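PDB 6SKY: Serine/threonine-protein kinase Tel1 from Chaetomium thermophilum, which probably phosphorylates serine and threonine residues followed by glutamine, using ATP, to activate checkpoint signalling when DNA is damaged. Local coordinates for residues E1672-L1677 against F1798-H1803; L1766-A1771 against P1785-V1790; P1775-L1780 against L1806-D1811. One frame throughout, in Å; residues are numbered along the deposited sequence.

Helix 1793-1808 ties the three contacts together: contact 1 uses its middle and contact 3 its C-terminal end, while helix 1783-1789 of contact 2 directly precedes it in the chain. Centres of contacts 1 and 2 lie about 12 Å apart, as do those of 1 and 3; contacts 2 and 3 are about 15 Å apart. Side chains bridge them: Phe1798 CZ of contact 1 is 3.5 Å from Leu1766 CD2 of contact 2, and Val1801 CG1 lies 3.8 Å from Leu1780 CD2 of contact 3. In sequence, contact 3 alternates with each of the others. All three form one helical patch, away from the nucleotide and magnesium sites of the kinase domain.

Contact 1: E1672-L1677 against F1798-H1803; sequences EGLLNL and FPFVVH
The Phe1800 ring lies over the backbone of Gly1673, whose CA sits 4.1 Å from the centroid of the Phe1800 ring and only 14° off the ring normal, a CH-pi contact on the face. With CG anti to the carbonyl carbon (chi1 -56°), Phe1800 carries its ring into the opposing helix. As Gly1673 has no side chain, the ring can lie close against the backbone there.

Two leucines add aliphatic contacts. Leu1677 CD1 comes to the ring edge, close to its plane, 4.1 Å from Phe1800 CE2. Leu1674 instead meets the stem of the phenylalanine, its CG 3.8 Å from Phe1800 CB, the two side chains lying alongside and pointing opposite ways. An alanine at Phe1800 would keep the CB beside Leu1674 but is likely to open a gap between the helices where the ring lay, leaving Gly1673 CA and Leu1677 CD1 without their partner.

No hydrogen bond crosses the interface, and its touching residues are all buried. Beyond the two segments, Tyr1848 meets the Phe1800 ring edge-to-face and Leu1663 also touches Phe1800, so helices 1836-1849 and 1657-1663 help enclose the aromatic. The axes approach to 9.6 Å with their directions 141° apart, an inclined, roughly antiparallel packing of helices distant in sequence, consistent with the alpha-solenoid architecture of this kinase.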
ATOM      1  N   GLU A1672     -62.297  -3.330  -9.835  1.00 52.38           N
ATOM      2  CA  GLU A1672     -61.766  -4.190 -10.884  1.00 52.38           C
ATOM      3  C   GLU A1672     -60.950  -5.331 -10.302  1.00 52.38           C
ATOM      4  O   GLU A1672     -60.965  -6.444 -10.832  1.00 52.38           O
ATOM      5  CB  GLU A1672     -60.917  -3.381 -11.854  1.00 52.38           C
ATOM      6  CG  GLU A1672     -61.709  -2.624 -12.885  1.00 52.38           C
ATOM      7  CD  GLU A1672     -60.817  -1.871 -13.839  1.00 52.38           C
ATOM      8  OE1 GLU A1672     -59.707  -1.482 -13.426  1.00 52.38           O
ATOM      9  OE2 GLU A1672     -61.215  -1.673 -15.006  1.00 52.38           O
ATOM     10  N   GLY A1673     -60.235  -5.078  -9.210  1.00 41.76           N
ATOM     11  CA  GLY A1673     -59.464  -6.140  -8.594  1.00 41.76           C
ATOM     12  C   GLY A1673     -60.347  -7.243  -8.054  1.00 41.76           C
ATOM     13  O   GLY A1673     -60.088  -8.429  -8.272  1.00 41.76           O
ATOM     14  N   LEU A1674     -61.417  -6.864  -7.357  1.00 39.32           N
ATOM     15  CA  LEU A1674     -62.346  -7.863  -6.847  1.00 39.32           C
ATOM     16  C   LEU A1674     -63.077  -8.571  -7.974  1.00 39.32           C
ATOM     17  O   LEU A1674     -63.328  -9.775  -7.891  1.00 39.32           O
ATOM     18  CB  LEU A1674     -63.341  -7.224  -5.893  1.00 39.32           C
ATOM     19  CG  LEU A1674     -62.864  -7.162  -4.456  1.00 39.32           C
ATOM     20  CD1 LEU A1674     -63.979  -6.684  -3.591  1.00 39.32           C
ATOM     21  CD2 LEU A1674     -62.403  -8.520  -4.025  1.00 39.32           C
ATOM     22  N   LEU A1675     -63.425  -7.853  -9.039  1.00 43.96           N
ATOM     23  CA  LEU A1675     -64.102  -8.498 -10.153  1.00 43.96           C
ATOM     24  C   LEU A1675     -63.201  -9.508 -10.838  1.00 43.96           C
ATOM     25  O   LEU A1675     -63.663 -10.576 -11.235  1.00 43.96           O
ATOM     26  CB  LEU A1675     -64.598  -7.461 -11.150  1.00 43.96           C
ATOM     27  CG  LEU A1675     -65.812  -6.685 -10.658  1.00 43.96           C
ATOM     28  CD1 LEU A1675     -66.304  -5.758 -11.729  1.00 43.96           C
ATOM     29  CD2 LEU A1675     -66.890  -7.643 -10.245  1.00 43.96           C
ATOM     30  N   ASN A1676     -61.914  -9.202 -10.985  1.00 43.15           N
ATOM     31  CA  ASN A1676     -61.004 -10.183 -11.561  1.00 43.15           C
ATOM     32  C   ASN A1676     -60.819 -11.374 -10.638  1.00 43.15           C
ATOM     33  O   ASN A1676     -60.762 -12.520 -11.099  1.00 43.15           O
ATOM     34  CB  ASN A1676     -59.660  -9.540 -11.871  1.00 43.15           C
ATOM     35  CG  ASN A1676     -59.719  -8.638 -13.065  1.00 43.15           C
ATOM     36  OD1 ASN A1676     -60.788  -8.365 -13.589  1.00 43.15           O
ATOM     37  ND2 ASN A1676     -58.570  -8.167 -13.505  1.00 43.15           N
ATOM     38  N   LEU A1677     -60.733 -11.131  -9.331  1.00 39.62           N
ATOM     39  CA  LEU A1677     -60.605 -12.241  -8.396  1.00 39.62           C
ATOM     40  C   LEU A1677     -61.824 -13.147  -8.441  1.00 39.62           C
ATOM     41  O   LEU A1677     -61.699 -14.369  -8.329  1.00 39.62           O
ATOM     42  CB  LEU A1677     -60.391 -11.722  -6.984  1.00 39.62           C
ATOM     43  CG  LEU A1677     -58.960 -11.412  -6.585  1.00 39.62           C
ATOM     44  CD1 LEU A1677     -58.931 -11.063  -5.135  1.00 39.62           C
ATOM     45  CD2 LEU A1677     -58.099 -12.601  -6.851  1.00 39.62           C
ATOM     46  N   PHE A1798     -57.959  -9.413   0.560  1.00 32.11           N
ATOM     47  CA  PHE A1798     -57.943  -8.553   1.741  1.00 32.11           C
ATOM     48  C   PHE A1798     -57.678  -7.082   1.444  1.00 32.11           C
ATOM     49  O   PHE A1798     -58.431  -6.229   1.949  1.00 32.11           O
ATOM     50  CB  PHE A1798     -56.928  -9.121   2.733  1.00 32.11           C
ATOM     51  CG  PHE A1798     -57.056  -8.576   4.103  1.00 32.11           C
ATOM     52  CD1 PHE A1798     -58.088  -8.973   4.914  1.00 32.11           C
ATOM     53  CD2 PHE A1798     -56.137  -7.679   4.589  1.00 32.11           C
ATOM     54  CE1 PHE A1798     -58.207  -8.479   6.170  1.00 32.11           C
ATOM     55  CE2 PHE A1798     -56.254  -7.184   5.849  1.00 32.11           C
ATOM     56  CZ  PHE A1798     -57.289  -7.584   6.640  1.00 32.11           C
ATOM     57  N   PRO A1799     -56.652  -6.702   0.670  1.00 29.89           N
ATOM     58  CA  PRO A1799     -56.427  -5.270   0.445  1.00 29.89           C
ATOM     59  C   PRO A1799     -57.579  -4.579  -0.248  1.00 29.89           C
ATOM     60  O   PRO A1799     -57.912  -3.443   0.098  1.00 29.89           O
ATOM     61  CB  PRO A1799     -55.164  -5.260  -0.417  1.00 29.89           C
ATOM     62  CG  PRO A1799     -54.505  -6.503  -0.114  1.00 29.89           C
ATOM     63  CD  PRO A1799     -55.582  -7.493   0.048  1.00 29.89           C
ATOM     64  N   PHE A1800     -58.199  -5.233  -1.225  1.00 30.55           N
ATOM     65  CA  PHE A1800     -59.302  -4.614  -1.941  1.00 30.55           C
ATOM     66  C   PHE A1800     -60.484  -4.372  -1.021  1.00 30.55           C
ATOM     67  O   PHE A1800     -61.141  -3.332  -1.104  1.00 30.55           O
ATOM     68  CB  PHE A1800     -59.709  -5.489  -3.117  1.00 30.55           C
ATOM     69  CG  PHE A1800     -58.595  -5.789  -4.056  1.00 30.55           C
ATOM     70  CD1 PHE A1800     -57.923  -4.778  -4.695  1.00 30.55           C
ATOM     71  CD2 PHE A1800     -58.228  -7.078  -4.316  1.00 30.55           C
ATOM     72  CE1 PHE A1800     -56.906  -5.053  -5.557  1.00 30.55           C
ATOM     73  CE2 PHE A1800     -57.211  -7.347  -5.181  1.00 30.55           C
ATOM     74  CZ  PHE A1800     -56.554  -6.332  -5.799  1.00 30.55           C
ATOM     75  N   VAL A1801     -60.761  -5.312  -0.124  1.00 30.20           N
ATOM     76  CA  VAL A1801     -61.867  -5.144   0.806  1.00 30.20           C
ATOM     77  C   VAL A1801     -61.585  -3.999   1.761  1.00 30.20           C
ATOM     78  O   VAL A1801     -62.444  -3.140   1.997  1.00 30.20           O
ATOM     79  CB  VAL A1801     -62.131  -6.454   1.563  1.00 30.20           C
ATOM     80  CG1 VAL A1801     -63.209  -6.257   2.587  1.00 30.20           C
ATOM     81  CG2 VAL A1801     -62.525  -7.539   0.603  1.00 30.20           C
ATOM     82  N   VAL A1802     -60.383  -3.974   2.340  1.00 28.06           N
ATOM     83  CA  VAL A1802     -60.036  -2.903   3.269  1.00 28.06           C
ATOM     84  C   VAL A1802     -60.162  -1.548   2.590  1.00 28.06           C
ATOM     85  O   VAL A1802     -60.738  -0.607   3.146  1.00 28.06           O
ATOM     86  CB  VAL A1802     -58.623  -3.116   3.829  1.00 28.06           C
ATOM     87  CG1 VAL A1802     -58.188  -1.904   4.579  1.00 28.06           C
ATOM     88  CG2 VAL A1802     -58.601  -4.304   4.728  1.00 28.06           C
ATOM     89  N   HIS A1803     -59.640  -1.431   1.370  1.00 27.09           N
ATOM     90  CA  HIS A1803     -59.710  -0.157   0.672  1.00 27.09           C
ATOM     91  C   HIS A1803     -61.144   0.232   0.359  1.00 27.09           C
ATOM     92  O   HIS A1803     -61.514   1.397   0.506  1.00 27.09           O
ATOM     93  CB  HIS A1803     -58.889  -0.204  -0.607  1.00 27.09           C
ATOM     94  CG  HIS A1803     -59.060   1.004  -1.469  1.00 27.09           C
ATOM     95  ND1 HIS A1803     -59.409   0.929  -2.796  1.00 27.09           N
ATOM     96  CD2 HIS A1803     -58.941   2.319  -1.187  1.00 27.09           C
ATOM     97  CE1 HIS A1803     -59.497   2.145  -3.298  1.00 27.09           C
ATOM     98  NE2 HIS A1803     -59.216   3.007  -2.341  1.00 27.09           N
TER

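Contact 2: L1766-A1771 against P1785-V1790; sequences LAIRLA and PILSKV
Ala1767 and Leu1787 form the buried part of this contact. The methyl CB of Ala1767 touches both branches of the leucine, 4.0 Å from Leu1787 CD1 and 4.1 Å from Leu1787 CD2, so the fork ends against a small residue. Leu1787 CG stands anti to its carbonyl carbon (chi1 -72°), which sends the branches across to the facing helix. Phe1793 also touches Leu1787, and helix 1793-1808 receives Leu1766 and Leu1770 from the other segment, both buried.

The helices run nearly antiparallel, their directions 169° apart and their axes 9.7 Å at closest approach. They make an antiparallel pair with the short helix 1778-1781 between them in the chain, consistent with the protein's alpha-solenoid architecture.

The other part of the contact is nearer solvent, with Ile1768 and Ser1788 both partly exposed. Ile1768 still packs as closely on the leucine stem, its CG1 4.0 Å from Leu1787 CB. At the margin its terminal methyl, CD1, reaches Ser1788 CB at 4.1 Å, touching the carbon rather than the hydroxyl. That hydroxyl turns back to its own helix, where Ser1788 OG hydrogen-bonds to the carbonyl oxygen of Pro1784.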
ATOM      1  N   LEU A1766     -61.730 -11.407   9.542  1.00 41.82           N
ATOM      2  CA  LEU A1766     -61.666  -9.950   9.506  1.00 41.82           C
ATOM      3  C   LEU A1766     -62.248  -9.399   8.214  1.00 41.82           C
ATOM      4  O   LEU A1766     -62.909  -8.358   8.222  1.00 41.82           O
ATOM      5  CB  LEU A1766     -60.227  -9.484   9.685  1.00 41.82           C
ATOM      6  CG  LEU A1766     -60.028  -7.977   9.747  1.00 41.82           C
ATOM      7  CD1 LEU A1766     -60.825  -7.386  10.871  1.00 41.82           C
ATOM      8  CD2 LEU A1766     -58.582  -7.667   9.931  1.00 41.82           C
ATOM      9  N   ALA A1767     -62.033 -10.090   7.098  1.00 40.26           N
ATOM     10  CA  ALA A1767     -62.608  -9.646   5.839  1.00 40.26           C
ATOM     11  C   ALA A1767     -64.122  -9.706   5.878  1.00 40.26           C
ATOM     12  O   ALA A1767     -64.794  -8.786   5.406  1.00 40.26           O
ATOM     13  CB  ALA A1767     -62.064 -10.489   4.693  1.00 40.26           C
ATOM     14  N   ILE A1768     -64.683 -10.779   6.441  1.00 43.98           N
ATOM     15  CA  ILE A1768     -66.136 -10.862   6.568  1.00 43.98           C
ATOM     16  C   ILE A1768     -66.654  -9.759   7.479  1.00 43.98           C
ATOM     17  O   ILE A1768     -67.651  -9.095   7.171  1.00 43.98           O
ATOM     18  CB  ILE A1768     -66.552 -12.251   7.076  1.00 43.98           C
ATOM     19  CG1 ILE A1768     -66.188 -13.320   6.056  1.00 43.98           C
ATOM     20  CG2 ILE A1768     -68.029 -12.291   7.332  1.00 43.98           C
ATOM     21  CD1 ILE A1768     -66.401 -14.716   6.553  1.00 43.98           C
ATOM     22  N   ARG A1769     -65.986  -9.545   8.615  1.00 48.85           N
ATOM     23  CA  ARG A1769     -66.426  -8.529   9.564  1.00 48.85           C
ATOM     24  C   ARG A1769     -66.420  -7.142   8.941  1.00 48.85           C
ATOM     25  O   ARG A1769     -67.298  -6.323   9.226  1.00 48.85           O
ATOM     26  CB  ARG A1769     -65.534  -8.563  10.797  1.00 48.85           C
ATOM     27  CG  ARG A1769     -65.825  -7.493  11.812  1.00 48.85           C
ATOM     28  CD  ARG A1769     -66.971  -7.882  12.710  1.00 48.85           C
ATOM     29  NE  ARG A1769     -66.638  -7.648  14.109  1.00 48.85           N
ATOM     30  CZ  ARG A1769     -66.793  -6.485  14.733  1.00 48.85           C
ATOM     31  NH1 ARG A1769     -66.456  -6.367  16.009  1.00 48.85           N
ATOM     32  NH2 ARG A1769     -67.284  -5.438  14.084  1.00 48.85           N
ATOM     33  N   LEU A1770     -65.435  -6.861   8.086  1.00 45.74           N
ATOM     34  CA  LEU A1770     -65.370  -5.565   7.418  1.00 45.74           C
ATOM     35  C   LEU A1770     -66.420  -5.455   6.323  1.00 45.74           C
ATOM     36  O   LEU A1770     -67.121  -4.444   6.226  1.00 45.74           O
ATOM     37  CB  LEU A1770     -63.976  -5.343   6.838  1.00 45.74           C
ATOM     38  CG  LEU A1770     -62.860  -5.034   7.825  1.00 45.74           C
ATOM     39  CD1 LEU A1770     -61.541  -4.951   7.102  1.00 45.74           C
ATOM     40  CD2 LEU A1770     -63.160  -3.738   8.531  1.00 45.74           C
ATOM     41  N   ALA A1771     -66.539  -6.483   5.484  1.00 47.39           N
ATOM     42  CA  ALA A1771     -67.461  -6.415   4.359  1.00 47.39           C
ATOM     43  C   ALA A1771     -68.912  -6.364   4.812  1.00 47.39           C
ATOM     44  O   ALA A1771     -69.758  -5.820   4.097  1.00 47.39           O
ATOM     45  CB  ALA A1771     -67.243  -7.604   3.429  1.00 47.39           C
ATOM     46  N   PRO A1785     -70.176 -15.010   1.499  1.00 44.57           N
ATOM     47  CA  PRO A1785     -70.191 -16.409   1.037  1.00 44.57           C
ATOM     48  C   PRO A1785     -68.866 -16.871   0.460  1.00 44.57           C
ATOM     49  O   PRO A1785     -68.311 -17.873   0.919  1.00 44.57           O
ATOM     50  CB  PRO A1785     -71.297 -16.405  -0.018  1.00 44.57           C
ATOM     51  CG  PRO A1785     -72.206 -15.374   0.423  1.00 44.57           C
ATOM     52  CD  PRO A1785     -71.370 -14.296   1.010  1.00 44.57           C
ATOM     53  N   ILE A1786     -68.337 -16.149  -0.531  1.00 42.92           N
ATOM     54  CA  ILE A1786     -67.098 -16.555  -1.184  1.00 42.92           C
ATOM     55  C   ILE A1786     -65.939 -16.545  -0.200  1.00 42.92           C
ATOM     56  O   ILE A1786     -65.079 -17.428  -0.225  1.00 42.92           O
ATOM     57  CB  ILE A1786     -66.813 -15.645  -2.388  1.00 42.92           C
ATOM     58  CG1 ILE A1786     -68.009 -15.620  -3.324  1.00 42.92           C
ATOM     59  CG2 ILE A1786     -65.613 -16.130  -3.131  1.00 42.92           C
ATOM     60  CD1 ILE A1786     -67.776 -14.813  -4.550  1.00 42.92           C
ATOM     61  N   LEU A1787     -65.895 -15.547   0.677  1.00 42.78           N
ATOM     62  CA  LEU A1787     -64.792 -15.454   1.626  1.00 42.78           C
ATOM     63  C   LEU A1787     -64.796 -16.630   2.586  1.00 42.78           C
ATOM     64  O   LEU A1787     -63.733 -17.128   2.968  1.00 42.78           O
ATOM     65  CB  LEU A1787     -64.865 -14.136   2.394  1.00 42.78           C
ATOM     66  CG  LEU A1787     -64.508 -12.876   1.610  1.00 42.78           C
ATOM     67  CD1 LEU A1787     -65.015 -11.653   2.320  1.00 42.78           C
ATOM     68  CD2 LEU A1787     -63.023 -12.785   1.428  1.00 42.78           C
ATOM     69  N   SER A1788     -65.982 -17.102   2.973  1.00 48.04           N
ATOM     70  CA  SER A1788     -66.052 -18.205   3.924  1.00 48.04           C
ATOM     71  C   SER A1788     -65.847 -19.558   3.252  1.00 48.04           C
ATOM     72  O   SER A1788     -65.223 -20.450   3.835  1.00 48.04           O
ATOM     73  CB  SER A1788     -67.388 -18.170   4.654  1.00 48.04           C
ATOM     74  OG  SER A1788     -68.414 -17.766   3.772  1.00 48.04           O
ATOM     75  N   LYS A1789     -66.359 -19.736   2.036  1.00 50.89           N
ATOM     76  CA  LYS A1789     -66.272 -21.043   1.393  1.00 50.89           C
ATOM     77  C   LYS A1789     -64.914 -21.260   0.739  1.00 50.89           C
ATOM     78  O   LYS A1789     -64.168 -22.162   1.127  1.00 50.89           O
ATOM     79  CB  LYS A1789     -67.385 -21.194   0.357  1.00 50.89           C
ATOM     80  CG  LYS A1789     -68.775 -20.900   0.881  1.00 50.89           C
ATOM     81  CD  LYS A1789     -69.339 -22.032   1.702  1.00 50.89           C
ATOM     82  CE  LYS A1789     -70.830 -21.844   1.892  1.00 50.89           C
ATOM     83  NZ  LYS A1789     -71.483 -23.071   2.423  1.00 50.89           N
ATOM     84  N   VAL A1790     -64.574 -20.436  -0.252  1.00 47.39           N
ATOM     85  CA  VAL A1790     -63.374 -20.667  -1.045  1.00 47.39           C
ATOM     86  C   VAL A1790     -62.133 -20.528  -0.179  1.00 47.39           C
ATOM     87  O   VAL A1790     -62.048 -19.647   0.684  1.00 47.39           O
ATOM     88  CB  VAL A1790     -63.324 -19.700  -2.235  1.00 47.39           C
ATOM     89  CG1 VAL A1790     -62.192 -20.067  -3.158  1.00 47.39           C
ATOM     90  CG2 VAL A1790     -64.633 -19.716  -2.972  1.00 47.39           C
TER

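Contact 3: P1775-L1780 against L1806-D1811; sequences PKIVTL and LAYQLD
A surface join between the turn before helix 1778-1781 and the C-terminal end of helix 1793-1808, this contact belongs to the helical solenoid and rests on Tyr1808. The tyrosine's CG is anti to the backbone N (chi1 172°), a setting that lays its side chain across toward Lys1776 and Ile1777. Near the base, Ile1777 CD1 lies 3.5 Å from Tyr1808 CB and 3.7 Å from Tyr1808 CG. Farther along, Ile1777 CG1 reaches the near ring carbon, Tyr1808 CD1, at 3.9 Å, and the CD1 methyl of Ile1777 approaches the ring obliquely.

At the outer end Lys1776 crosses the tyrosine with its aliphatic carbons: Lys1776 CG is 3.3 Å and Lys1776 CB 3.4 Å from Tyr1808 OH. The lysine chain then bends at chi2 (-73°), carrying the ammonium group off from the ring. The phenol oxygen has its polar partner in a different lysine, Lys1812, whose NZ is hydrogen-bonded to it.

Tyr1808 is the last helical residue here, and Gln1809 begins the exit as the centre of an inverse gamma turn. Leu1780 packs against Val1801, Leu1804 and Val1805 of helix 1793-1808, while Val1778 and Thr1779 touch helices 1687-1706 and 1710-1719.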
ATOM      1  N   PRO A1775     -73.232  -2.522   3.580  1.00 57.64           N
ATOM      2  CA  PRO A1775     -74.183  -3.214   2.702  1.00 57.64           C
ATOM      3  C   PRO A1775     -74.507  -2.454   1.434  1.00 57.64           C
ATOM      4  O   PRO A1775     -74.964  -3.070   0.466  1.00 57.64           O
ATOM      5  CB  PRO A1775     -75.429  -3.372   3.585  1.00 57.64           C
ATOM      6  CG  PRO A1775     -74.984  -3.040   4.977  1.00 57.64           C
ATOM      7  CD  PRO A1775     -73.877  -2.058   4.816  1.00 57.64           C
ATOM      8  N   LYS A1776     -74.293  -1.140   1.403  1.00 58.39           N
ATOM      9  CA  LYS A1776     -74.686  -0.352   0.244  1.00 58.39           C
ATOM     10  C   LYS A1776     -73.783  -0.583  -0.959  1.00 58.39           C
ATOM     11  O   LYS A1776     -74.164  -0.220  -2.076  1.00 58.39           O
ATOM     12  CB  LYS A1776     -74.693   1.129   0.602  1.00 58.39           C
ATOM     13  CG  LYS A1776     -75.655   1.490   1.710  1.00 58.39           C
ATOM     14  CD  LYS A1776     -77.086   1.442   1.224  1.00 58.39           C
ATOM     15  CE  LYS A1776     -78.025   2.092   2.223  1.00 58.39           C
ATOM     16  NZ  LYS A1776     -79.390   2.261   1.658  1.00 58.39           N
ATOM     17  N   ILE A1777     -72.600  -1.150  -0.761  1.00 54.95           N
ATOM     18  CA  ILE A1777     -71.709  -1.491  -1.863  1.00 54.95           C
ATOM     19  C   ILE A1777     -72.055  -2.897  -2.322  1.00 54.95           C
ATOM     20  O   ILE A1777     -71.911  -3.858  -1.561  1.00 54.95           O
ATOM     21  CB  ILE A1777     -70.238  -1.401  -1.443  1.00 54.95           C
ATOM     22  CG1 ILE A1777     -69.937  -0.046  -0.827  1.00 54.95           C
ATOM     23  CG2 ILE A1777     -69.333  -1.616  -2.633  1.00 54.95           C
ATOM     24  CD1 ILE A1777     -68.512   0.080  -0.427  1.00 54.95           C
ATOM     25  N   VAL A1778     -72.511  -3.026  -3.568  1.00 54.30           N
ATOM     26  CA  VAL A1778     -72.942  -4.332  -4.040  1.00 54.30           C
ATOM     27  C   VAL A1778     -71.770  -5.284  -4.202  1.00 54.30           C
ATOM     28  O   VAL A1778     -71.967  -6.502  -4.194  1.00 54.30           O
ATOM     29  CB  VAL A1778     -73.727  -4.197  -5.355  1.00 54.30           C
ATOM     30  CG1 VAL A1778     -72.793  -3.939  -6.491  1.00 54.30           C
ATOM     31  CG2 VAL A1778     -74.549  -5.438  -5.615  1.00 54.30           C
ATOM     32  N   THR A1779     -70.548  -4.771  -4.327  1.00 50.91           N
ATOM     33  CA  THR A1779     -69.404  -5.653  -4.508  1.00 50.91           C
ATOM     34  C   THR A1779     -68.939  -6.264  -3.196  1.00 50.91           C
ATOM     35  O   THR A1779     -68.329  -7.336  -3.204  1.00 50.91           O
ATOM     36  CB  THR A1779     -68.257  -4.899  -5.170  1.00 50.91           C
ATOM     37  OG1 THR A1779     -68.789  -3.975  -6.124  1.00 50.91           O
ATOM     38  CG2 THR A1779     -67.347  -5.860  -5.893  1.00 50.91           C
ATOM     39  N   LEU A1780     -69.206  -5.611  -2.073  1.00 47.99           N
ATOM     40  CA  LEU A1780     -68.871  -6.169  -0.774  1.00 47.99           C
ATOM     41  C   LEU A1780     -69.999  -6.983  -0.182  1.00 47.99           C
ATOM     42  O   LEU A1780     -69.777  -7.718   0.782  1.00 47.99           O
ATOM     43  CB  LEU A1780     -68.513  -5.062   0.216  1.00 47.99           C
ATOM     44  CG  LEU A1780     -67.229  -4.262   0.061  1.00 47.99           C
ATOM     45  CD1 LEU A1780     -67.271  -3.126   1.037  1.00 47.99           C
ATOM     46  CD2 LEU A1780     -66.027  -5.130   0.316  1.00 47.99           C
ATOM     47  N   LEU A1806     -62.806   1.482   3.634  1.00 31.68           N
ATOM     48  CA  LEU A1806     -62.279   2.764   4.085  1.00 31.68           C
ATOM     49  C   LEU A1806     -62.693   3.887   3.151  1.00 31.68           C
ATOM     50  O   LEU A1806     -62.972   5.001   3.600  1.00 31.68           O
ATOM     51  CB  LEU A1806     -60.761   2.703   4.192  1.00 31.68           C
ATOM     52  CG  LEU A1806     -60.135   1.843   5.278  1.00 31.68           C
ATOM     53  CD1 LEU A1806     -58.646   1.890   5.145  1.00 31.68           C
ATOM     54  CD2 LEU A1806     -60.535   2.329   6.625  1.00 31.68           C
ATOM     55  N   ALA A1807     -62.740   3.620   1.849  1.00 34.39           N
ATOM     56  CA  ALA A1807     -63.141   4.644   0.901  1.00 34.39           C
ATOM     57  C   ALA A1807     -64.629   4.921   0.976  1.00 34.39           C
ATOM     58  O   ALA A1807     -65.057   6.054   0.743  1.00 34.39           O
ATOM     59  CB  ALA A1807     -62.761   4.227  -0.513  1.00 34.39           C
ATOM     60  N   TYR A1808     -65.432   3.903   1.282  1.00 45.51           N
ATOM     61  CA  TYR A1808     -66.866   4.110   1.424  1.00 45.51           C
ATOM     62  C   TYR A1808     -67.172   5.004   2.607  1.00 45.51           C
ATOM     63  O   TYR A1808     -67.840   6.033   2.463  1.00 45.51           O
ATOM     64  CB  TYR A1808     -67.571   2.771   1.579  1.00 45.51           C
ATOM     65  CG  TYR A1808     -69.032   2.885   1.910  1.00 45.51           C
ATOM     66  CD1 TYR A1808     -69.934   3.358   0.978  1.00 45.51           C
ATOM     67  CD2 TYR A1808     -69.511   2.502   3.150  1.00 45.51           C
ATOM     68  CE1 TYR A1808     -71.266   3.458   1.273  1.00 45.51           C
ATOM     69  CE2 TYR A1808     -70.842   2.599   3.454  1.00 45.51           C
ATOM     70  CZ  TYR A1808     -71.714   3.075   2.511  1.00 45.51           C
ATOM     71  OH  TYR A1808     -73.048   3.176   2.806  1.00 45.51           O
ATOM     72  N   GLN A1809     -66.691   4.641   3.787  1.00 47.41           N
ATOM     73  CA  GLN A1809     -67.047   5.440   4.957  1.00 47.41           C
ATOM     74  C   GLN A1809     -66.037   6.549   5.220  1.00 47.41           C
ATOM     75  O   GLN A1809     -65.573   6.740   6.337  1.00 47.41           O
ATOM     76  CB  GLN A1809     -67.214   4.545   6.174  1.00 47.41           C
ATOM     77  CG  GLN A1809     -66.031   3.711   6.507  1.00 47.41           C
ATOM     78  CD  GLN A1809     -66.375   2.622   7.472  1.00 47.41           C
ATOM     79  OE1 GLN A1809     -65.672   2.400   8.447  1.00 47.41           O
ATOM     80  NE2 GLN A1809     -67.465   1.927   7.209  1.00 47.41           N
ATOM     81  N   LEU A1810     -65.725   7.327   4.184  1.00 49.93           N
ATOM     82  CA  LEU A1810     -64.747   8.400   4.328  1.00 49.93           C
ATOM     83  C   LEU A1810     -65.374   9.635   4.953  1.00 49.93           C
ATOM     84  O   LEU A1810     -64.807  10.232   5.872  1.00 49.93           O
ATOM     85  CB  LEU A1810     -64.138   8.751   2.971  1.00 49.93           C
ATOM     86  CG  LEU A1810     -62.642   8.522   2.756  1.00 49.93           C
ATOM     87  CD1 LEU A1810     -62.218   9.198   1.493  1.00 49.93           C
ATOM     88  CD2 LEU A1810     -61.833   9.037   3.904  1.00 49.93           C
ATOM     89  N   ASP A1811     -66.541  10.038   4.458  1.00 59.93           N
ATOM     90  CA  ASP A1811     -67.238  11.205   4.979  1.00 59.93           C
ATOM     91  C   ASP A1811     -68.209  10.868   6.102  1.00 59.93           C
ATOM     92  O   ASP A1811     -68.567  11.755   6.882  1.00 59.93           O
ATOM     93  CB  ASP A1811     -67.984  11.902   3.844  1.00 59.93           C
ATOM     94  CG  ASP A1811     -68.734  10.930   2.971  1.00 59.93           C
ATOM     95  OD1 ASP A1811     -68.846   9.754   3.367  1.00 59.93           O
ATOM     96  OD2 ASP A1811     -69.202  11.334   1.887  1.00 59.93           O
TER